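Side-chain contacts in uncharacterized protein (Shewanella amazonensis, PDB 2QVP), which is probably a zinc-dependent hydrolase of the peptidase M14 family, perhaps a metallocarboxypeptidase: residues L85-F88 with L89-L92; A32-T35 with E36-G39; D226-F229 with E230-L233; L56-P59 with G60-A63. All coordinates share one frame; numbering follows the deposited sequence.

Interaction 1 (L85-F88 with L89-L92)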
loop_
_atom_site.group_PDB
_atom_site.type_symbol
_atom_site.label_atom_id
_atom_site.label_comp_id
_atom_site.label_asym_id
_atom_site.label_seq_id
_atom_site.Cartn_x
_atom_site.Cartn_y
_atom_site.Cartn_z
ATOM N N LEU A 85 -0.048 8.286 1.422
ATOM C CA LEU A 85 0.844 7.871 2.500
ATOM C C LEU A 85 1.609 9.052 3.032
ATOM O O LEU A 85 1.796 9.187 4.241
ATOM C CB LEU A 85 1.816 6.833 2.027
ATOM C CG LEU A 85 2.582 6.228 3.217
ATOM C CD1 LEU A 85 2.242 4.752 3.330
ATOM C CD2 LEU A 85 4.035 6.448 2.962
ATOM N N LEU A 86 2.050 9.912 2.121
ATOM C CA LEU A 86 2.738 11.129 2.493
ATOM C C LEU A 86 1.797 11.971 3.361
ATOM O O LEU A 86 2.213 12.489 4.403
ATOM C CB LEU A 86 3.194 11.873 1.227
ATOM C CG LEU A 86 4.364 12.815 1.237
ATOM C CD1 LEU A 86 4.488 13.420 -0.179
ATOM C CD2 LEU A 86 4.226 13.885 2.269
ATOM N N HIS A 87 0.526 12.080 2.955
ATOM C CA HIS A 87 -0.468 12.841 3.730
ATOM C C HIS A 87 -0.723 12.216 5.130
ATOM O O HIS A 87 -0.825 12.938 6.147
ATOM C CB HIS A 87 -1.768 13.041 2.920
ATOM C CG HIS A 87 -2.801 13.838 3.645
ATOM N ND1 HIS A 87 -2.700 15.201 3.820
ATOM C CD2 HIS A 87 -3.941 13.460 4.277
ATOM C CE1 HIS A 87 -3.731 15.628 4.530
ATOM N NE2 HIS A 87 -4.493 14.593 4.824
ATOM N N PHE A 88 -0.819 10.890 5.168
ATOM C CA PHE A 88 -0.980 10.109 6.414
ATOM C C PHE A 88 0.148 10.440 7.393
ATOM O O PHE A 88 -0.110 10.800 8.545
ATOM C CB PHE A 88 -1.057 8.586 6.080
ATOM C CG PHE A 88 -0.836 7.641 7.266
ATOM C CD1 PHE A 88 -1.825 7.433 8.211
ATOM C CD2 PHE A 88 0.357 6.904 7.371
ATOM C CE1 PHE A 88 -1.615 6.564 9.279
ATOM C CE2 PHE A 88 0.573 6.036 8.437
ATOM C CZ PHE A 88 -0.415 5.866 9.383
ATOM N N LEU A 89 1.391 10.355 6.923
ATOM C CA LEU A 89 2.573 10.619 7.773
ATOM C C LEU A 89 2.624 12.020 8.329
ATOM O O LEU A 89 2.997 12.222 9.497
ATOM C CB LEU A 89 3.884 10.365 7.002
ATOM C CG LEU A 89 4.247 8.940 6.587
ATOM C CD1 LEU A 89 5.547 8.953 5.807
ATOM C CD2 LEU A 89 4.340 8.038 7.819
ATOM N N SER A 90 2.249 12.974 7.482
ATOM C CA SER A 90 2.261 14.373 7.820
ATOM C C SER A 90 1.322 14.696 9.008
ATOM O O SER A 90 1.585 15.620 9.772
ATOM C CB SER A 90 1.891 15.193 6.583
ATOM O OG SER A 90 0.495 15.218 6.412
ATOM N N GLN A 91 0.236 13.919 9.150
ATOM C CA GLN A 91 -0.698 14.057 10.275
ATOM C C GLN A 91 -0.248 13.300 11.522
ATOM O O GLN A 91 -0.820 13.506 12.566
ATOM C CB GLN A 91 -2.091 13.541 9.894
ATOM C CG GLN A 91 -2.830 14.283 8.763
ATOM C CD GLN A 91 -4.127 13.553 8.289
ATOM O OE1 GLN A 91 -5.075 14.216 7.868
ATOM N NE2 GLN A 91 -4.163 12.200 8.361
ATOM N N LEU A 92 0.750 12.421 11.429
ATOM C CA LEU A 92 1.146 11.606 12.586
ATOM C C LEU A 92 1.823 12.414 13.659
ATOM O O LEU A 92 2.460 13.422 13.410
ATOM C CB LEU A 92 2.016 10.402 12.223
ATOM C CG LEU A 92 1.387 9.284 11.405
ATOM C CD1 LEU A 92 2.458 8.274 11.114
ATOM C CD2 LEU A 92 0.199 8.640 12.112
HETATM O O HOH W 1 -0.110 16.492 3.415
HETATM O O HOH W 2 -6.679 15.406 6.201
HETATM O O HOH W 3 -2.394 10.195 9.963
#

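Interaction 2 (A32-T35 with E36-G39)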
loop_
_atom_site.group_PDB
_atom_site.type_symbol
_atom_site.label_atom_id
_atom_site.label_comp_id
_atom_site.label_asym_id
_atom_site.label_seq_id
_atom_site.Cartn_x
_atom_site.Cartn_y
_atom_site.Cartn_z
ATOM N N ALA A 32 11.243 12.809 2.703
ATOM C CA ALA A 32 12.424 12.999 3.547
ATOM C C ALA A 32 12.108 13.877 4.764
ATOM O O ALA A 32 12.606 13.606 5.860
ATOM C CB ALA A 32 13.604 13.605 2.747
ATOM N N ILE A 33 11.324 14.936 4.552
ATOM C CA ILE A 33 10.879 15.829 5.614
ATOM C C ILE A 33 10.134 15.045 6.671
ATOM O O ILE A 33 10.385 15.217 7.856
ATOM C CB ILE A 33 9.948 16.975 5.087
ATOM C CG1 ILE A 33 10.748 17.995 4.245
ATOM C CG2 ILE A 33 9.226 17.680 6.269
ATOM C CD1 ILE A 33 9.907 18.942 3.365
ATOM N N GLU A 34 9.223 14.174 6.241
ATOM C CA GLU A 34 8.463 13.358 7.199
ATOM C C GLU A 34 9.316 12.309 7.902
ATOM O O GLU A 34 9.102 12.080 9.090
ATOM C CB GLU A 34 7.225 12.688 6.547
ATOM C CG GLU A 34 6.186 13.666 6.070
ATOM C CD GLU A 34 5.815 14.674 7.139
ATOM O OE1 GLU A 34 5.783 14.298 8.332
ATOM O OE2 GLU A 34 5.578 15.843 6.784
ATOM N N THR A 35 10.259 11.695 7.181
ATOM C CA THR A 35 11.177 10.709 7.769
ATOM C C THR A 35 11.954 11.346 8.938
ATOM O O THR A 35 12.103 10.794 10.021
ATOM C CB THR A 35 12.153 10.162 6.690
ATOM O OG1 THR A 35 11.400 9.509 5.662
ATOM C CG2 THR A 35 13.169 9.193 7.276
ATOM N N GLU A 36 12.430 12.542 8.662
ATOM C CA GLU A 36 13.189 13.348 9.570
ATOM C C GLU A 36 12.333 13.840 10.763
ATOM O O GLU A 36 12.771 13.784 11.926
ATOM C CB GLU A 36 13.797 14.485 8.721
ATOM C CG GLU A 36 14.749 15.315 9.409
ATOM C CD GLU A 36 15.385 16.383 8.526
ATOM O OE1 GLU A 36 15.757 16.152 7.348
ATOM O OE2 GLU A 36 15.517 17.480 9.067
ATOM N N ARG A 37 11.108 14.276 10.487
ATOM C CA ARG A 37 10.238 14.779 11.549
ATOM C C ARG A 37 9.912 13.702 12.609
ATOM O O ARG A 37 10.040 13.939 13.806
ATOM C CB ARG A 37 8.932 15.310 10.988
ATOM C CG ARG A 37 8.153 16.125 12.028
ATOM C CD ARG A 37 6.927 16.755 11.425
ATOM N NE ARG A 37 6.014 15.710 10.951
ATOM C CZ ARG A 37 5.151 15.041 11.714
ATOM N NH1 ARG A 37 5.017 15.306 13.006
ATOM N NH2 ARG A 37 4.391 14.111 11.152
ATOM N N LEU A 38 9.511 12.540 12.123
ATOM C CA LEU A 38 9.084 11.416 12.943
ATOM C C LEU A 38 10.249 10.521 13.413
ATOM O O LEU A 38 10.015 9.555 14.116
ATOM C CB LEU A 38 8.066 10.598 12.104
ATOM C CG LEU A 38 6.724 11.267 11.761
ATOM C CD1 LEU A 38 5.950 10.470 10.726
ATOM C CD2 LEU A 38 5.874 11.478 13.037
ATOM N N GLY A 39 11.484 10.796 12.981
ATOM C CA GLY A 39 12.645 9.954 13.348
ATOM C C GLY A 39 12.643 8.545 12.768
ATOM O O GLY A 39 13.231 7.628 13.357
#

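Interaction 3 (D226-F229 with E230-L233)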
loop_
_atom_site.group_PDB
_atom_site.type_symbol
_atom_site.label_atom_id
_atom_site.label_comp_id
_atom_site.label_asym_id
_atom_site.label_seq_id
_atom_site.Cartn_x
_atom_site.Cartn_y
_atom_site.Cartn_z
ATOM N N ASP A 226 -3.578 -14.714 -5.171
ATOM C CA ASP A 226 -2.879 -14.802 -6.448
ATOM C C ASP A 226 -1.395 -14.652 -6.084
ATOM O O ASP A 226 -1.028 -15.028 -4.988
ATOM C CB ASP A 226 -3.428 -13.769 -7.438
ATOM C CG ASP A 226 -3.365 -12.360 -6.918
ATOM O OD1 ASP A 226 -2.725 -12.106 -5.856
ATOM O OD2 ASP A 226 -3.993 -11.496 -7.575
ATOM N N THR A 227 -0.552 -14.105 -6.951
ATOM C CA THR A 227 0.880 -13.907 -6.655
ATOM C C THR A 227 1.186 -12.436 -6.326
ATOM O O THR A 227 2.328 -11.984 -6.448
ATOM C CB THR A 227 1.722 -14.449 -7.792
ATOM O OG1 THR A 227 1.548 -13.633 -8.956
ATOM C CG2 THR A 227 1.321 -15.929 -8.075
ATOM N N SER A 228 0.169 -11.700 -5.850
ATOM C CA SER A 228 0.339 -10.308 -5.412
ATOM C C SER A 228 1.166 -10.248 -4.151
ATOM O O SER A 228 1.300 -11.247 -3.408
ATOM C CB SER A 228 -1.004 -9.588 -5.196
ATOM O OG SER A 228 -1.718 -10.139 -4.107
ATOM N N PHE A 229 1.743 -9.060 -3.915
ATOM C CA PHE A 229 2.552 -8.819 -2.721
ATOM C C PHE A 229 1.756 -9.134 -1.411
ATOM O O PHE A 229 2.250 -9.825 -0.506
ATOM C CB PHE A 229 3.139 -7.389 -2.766
ATOM C CG PHE A 229 4.000 -7.027 -1.593
ATOM C CD1 PHE A 229 5.248 -7.637 -1.404
ATOM C CD2 PHE A 229 3.593 -6.043 -0.694
ATOM C CE1 PHE A 229 6.055 -7.279 -0.343
ATOM C CE2 PHE A 229 4.402 -5.661 0.359
ATOM C CZ PHE A 229 5.633 -6.287 0.553
ATOM N N GLU A 230 0.526 -8.656 -1.344
ATOM C CA GLU A 230 -0.366 -8.880 -0.170
ATOM C C GLU A 230 -0.783 -10.352 0.006
ATOM O O GLU A 230 -0.892 -10.814 1.127
ATOM C CB GLU A 230 -1.602 -7.917 -0.166
ATOM C CG GLU A 230 -2.637 -8.021 -1.297
ATOM C CD GLU A 230 -2.232 -7.347 -2.634
ATOM O OE1 GLU A 230 -1.076 -6.872 -2.787
ATOM O OE2 GLU A 230 -3.080 -7.325 -3.553
ATOM N N SER A 231 -1.045 -11.060 -1.090
ATOM C CA SER A 231 -1.288 -12.508 -1.043
ATOM C C SER A 231 -0.055 -13.214 -0.468
ATOM O O SER A 231 -0.180 -14.071 0.393
ATOM C CB SER A 231 -1.586 -13.096 -2.432
ATOM O OG SER A 231 -2.866 -12.733 -2.886
ATOM N N PHE A 232 1.129 -12.837 -0.958
ATOM C CA PHE A 232 2.395 -13.384 -0.459
ATOM C C PHE A 232 2.562 -13.182 1.064
ATOM O O PHE A 232 2.876 -14.115 1.782
ATOM C CB PHE A 232 3.585 -12.771 -1.249
ATOM C CG PHE A 232 4.943 -12.954 -0.570
ATOM C CD1 PHE A 232 5.596 -14.160 -0.622
ATOM C CD2 PHE A 232 5.549 -11.901 0.098
ATOM C CE1 PHE A 232 6.840 -14.341 0.026
ATOM C CE2 PHE A 232 6.790 -12.061 0.726
ATOM C CZ PHE A 232 7.430 -13.292 0.691
ATOM N N LEU A 233 2.381 -11.954 1.533
ATOM C CA LEU A 233 2.540 -11.636 2.970
ATOM C C LEU A 233 1.493 -12.265 3.866
ATOM O O LEU A 233 1.825 -12.601 5.006
ATOM C CB LEU A 233 2.579 -10.123 3.204
ATOM C CG LEU A 233 3.828 -9.403 2.703
ATOM C CD1 LEU A 233 3.672 -7.943 3.019
ATOM C CD2 LEU A 233 5.106 -10.006 3.354
#

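Interaction 4 (L56-P59 with G60-A63)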
loop_
_atom_site.group_PDB
_atom_site.type_symbol
_atom_site.label_atom_id
_atom_site.label_comp_id
_atom_site.label_asym_id
_atom_site.label_seq_id
_atom_site.Cartn_x
_atom_site.Cartn_y
_atom_site.Cartn_z
ATOM N N LEU A 56 10.642 2.422 5.254
ATOM C CA LEU A 56 10.733 3.359 6.354
ATOM C C LEU A 56 10.190 2.623 7.561
ATOM O O LEU A 56 9.133 2.002 7.457
ATOM C CB LEU A 56 9.904 4.617 6.083
ATOM C CG LEU A 56 10.218 5.492 4.870
ATOM C CD1 LEU A 56 9.382 6.745 4.905
ATOM C CD2 LEU A 56 11.685 5.851 4.780
ATOM N N GLN A 57 10.882 2.679 8.694
ATOM C CA GLN A 57 10.423 2.001 9.905
ATOM C C GLN A 57 10.394 2.980 11.061
ATOM O O GLN A 57 11.308 3.801 11.207
ATOM C CB GLN A 57 11.331 0.806 10.230
ATOM C CG GLN A 57 11.253 -0.265 9.159
ATOM C CD GLN A 57 11.910 -1.560 9.536
ATOM O OE1 GLN A 57 13.138 -1.618 9.717
ATOM N NE2 GLN A 57 11.103 -2.641 9.602
ATOM N N SER A 58 9.354 2.901 11.878
ATOM C CA SER A 58 9.251 3.764 13.029
ATOM C C SER A 58 10.408 3.467 14.009
ATOM O O SER A 58 10.947 2.345 14.021
ATOM C CB SER A 58 7.888 3.622 13.715
ATOM O OG SER A 58 7.598 2.279 14.097
ATOM N N PRO A 59 10.810 4.479 14.794
ATOM C CA PRO A 59 11.904 4.319 15.750
ATOM C C PRO A 59 11.562 3.523 17.009
ATOM O O PRO A 59 10.419 3.554 17.473
ATOM C CB PRO A 59 12.226 5.764 16.146
ATOM C CG PRO A 59 10.967 6.493 15.972
ATOM C CD PRO A 59 10.271 5.856 14.812
ATOM N N GLY A 60 12.568 2.833 17.546
ATOM C CA GLY A 60 12.458 2.095 18.808
ATOM C C GLY A 60 11.391 1.030 18.838
ATOM O O GLY A 60 10.566 1.005 19.753
ATOM N N GLN A 61 11.410 0.161 17.830
ATOM C CA GLN A 61 10.411 -0.913 17.720
ATOM C C GLN A 61 10.570 -1.975 18.847
ATOM O O GLN A 61 11.651 -2.551 19.018
ATOM C CB GLN A 61 10.413 -1.516 16.305
ATOM C CG GLN A 61 9.883 -0.514 15.270
ATOM C CD GLN A 61 9.712 -1.103 13.900
ATOM O OE1 GLN A 61 10.245 -2.171 13.628
ATOM N NE2 GLN A 61 8.927 -0.438 13.032
ATOM N N LYS A 62 9.492 -2.189 19.611
ATOM C CA LYS A 62 9.483 -3.066 20.795
ATOM C C LYS A 62 8.825 -4.422 20.534
ATOM O O LYS A 62 7.903 -4.535 19.722
ATOM C CB LYS A 62 8.779 -2.371 21.967
ATOM C CG LYS A 62 9.427 -1.060 22.429
ATOM C CD LYS A 62 8.748 -0.521 23.678
ATOM N N ALA A 63 9.284 -5.425 21.290
ATOM C CA ALA A 63 8.876 -6.834 21.153
ATOM C C ALA A 63 7.382 -7.123 21.165
ATOM O O ALA A 63 6.901 -7.903 20.326
ATOM C CB ALA A 63 9.551 -7.673 22.259
#

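Interaction 1 (L85-F88 with L89-L92)
Phe88 meets Leu92, and His87 meets Gln91, along the last turn of helix 80-91 and the residue that follows it; this is the crossover helix of the beta-alpha-beta unit formed with strands 67-72 and 101-105. These pairs lie on an apolar and a polar side of its end. On the apolar side the isobutyl end of Leu92 lies over one face of the Phe88 ring, with CZ of Phe88 3.9 Å from CD2 of Leu92. Phe88 CG stands anti to the backbone N (chi1 164°), which puts the ring beside the carbonyl carbon, where Leu92 can lie over its face. Leu89 adds a methyl near the ring and, on its other branch, CD1 lies 4.1 Å from CD2 of Leu85. Outside the segment the ring also reaches Leu102 on strand 101-105 and Met263 on helix 252-270, so an alanine here would probably leave a gap between helix and sheet and strip Leu92 of the surface it rests on.

The polar side combines a direct bond with water bridges. Ser90 OG turns back on its own helix and donates to His87 O at 2.6 Å, meeting the carbonyl well off its axis at a C=O...OG angle of 123°. The imidazole of His87 and the amide of Gln91 have their planes 55° apart, and a water joins them, 2.7 Å from His87 NE2 in the plane of the ring and donating to Gln91 OE1 at 2.6 Å. A second water gives its proton to Phe88 O at 2.8 Å and accepts from Gln91 NE2 at 3.1 Å.

Interaction 2 (A32-T35 with E36-G39)
From Ala32 to Leu38 the backbone is helical, and its i to i+4 bonds link the two segments: Glu36 N donates to Ala32 O, Arg37 N to Ile33 O, and Leu38 N to Glu34 O at 3.1 Å. Gly39 then leaves the helix with positive phi, a backbone shape that a residue without a side chain adopts easily. Glu34 and Arg37, three residues apart, run side by side in the same direction and form a salt bridge. Both donors converge on one oxygen: NE of Arg37 lies 3.0 Å from OE1 of Glu34, and NH2 of Arg37 3.2 Å from that same OE1. The guanidinium comes side-on, with OE1 nearly in its plane, while the carboxylate is turned 58° against it. An i to i+3 ion pair of this kind joins neighbouring turns at the C-terminal end of helix 24-38. The bend of the Glu34 chain at chi2 (-50°) and of the Arg37 chain at chi3 (62°) brings the charged ends together. CG of Leu38 sits 3.7 Å above one guanidinium face, offset toward its rim. The hydroxyl of Thr35 is used within the helix, OG1 being hydrogen-bonded to Leu31 O.

Interaction 3 (D226-F229 with E230-L233)
An Asx turn runs straight into a serine N-cap where Asp226 and Ser228 meet Ser231 at the start of helix 229-235. OD1 of Asp226 is the hub, gripped by three donors: Ser228 N at 2.9 Å, Ser228 OG at 2.8 Å and, across the contact, Ser231 OG at 3.0 Å. The Ser228 hydroxyl uses the syn lone pair, whereas the other two approach out of the carboxylate plane, Ser228 N from one side and Ser231 OG from the other. Having given its proton to OD1, OG of Ser228 accepts from Ser231 N at 3.2 Å and closes the capping bond, with chi1 of 67° tucking the oxygen back over the first turn. A leucine in place of Asp226 would probably leave the Ser228 N-H and both hydroxyls without their common acceptor, and the capping serine freer to turn.

One turn of helix on, Leu233 lays CD1 over the face of the Phe229 ring, a CH-pi contact 3.9 Å from the ring centroid and 30° off its normal. The side chain of Glu230 lies about 6 Å from that of Glu245, the predicted proton donor/acceptor, which places this helix start close to the probable active site. Phe229 packs on Ser71 of strand 67-72 and meets the Phe130 ring edge-to-face, Leu233 touches Leu69 of the same strand, and Phe232 reaches Ala154 and Gln158 on helix 154-160.

Interaction 4 (L56-P59 with G60-A63)
Gln61 holds CG beside its own backbone N (chi1 -68°) and then runs extended, which carries its amide back over the turn to Ser58, whose OG lies between backbone N and carbonyl carbon. The two residues sit where strand 51-57 of the mixed sheet ends and the chain turns into the loop toward strand 67-72. NE2 of Gln61 donates to OG of Ser58 at 3.2 Å, and the bond is almost straight, with an N-H...O angle of 174°. The hydroxyl lies in the amide plane, squarely in the path of one N-H. That hydroxyl has a second partner on the neighbouring strand, Leu102 N, so the Ser58 hydroxyl links the returning amide to the backbone of the adjacent strand 101-105.

The stem of the glutamine is close too: CG of Gln61 approaches O of Ser58 to 3.3 Å, so the chain passes over the peptide that it folds back upon. Between the two residues Pro59 and Gly60 make the bend, and Gly60 has positive phi. Strand 101-105 lies beside this end of the loop: Gln61 touches Asn101 and Ser103, while NE2 of Gln57 is hydrogen-bonded to OG of Ser103. Gln57 and Gln61 cross at about a right angle, their amide planes 70° apart. The amide nitrogen of Gln61, NE2, comes within 3.9 Å of CB of Gln57, at the root of that side chain.

In the fold
Along the chain the order is interaction 2, on helix 24-38, then interaction 4, at the end of strand 51-57, interaction 1, on helix 80-91, and interaction 3, at the start of helix 229-235. Centres of interactions 1 and 2 lie about 10 Å apart, and the two helices are joined where Arg37 NH2 bonds Leu92 O. Interaction 2 also touches interaction 4, Thr35 packing on Leu56 of strand 51-57, at about 14 Å between centres. Interaction 3 lies across the chain's centre, about 25 Å from interaction 1 between centres. Interactions 1, 2 and 4 thus join helices and sheet away from the annotated site, while interaction 3 lies near the predicted active-site glutamate.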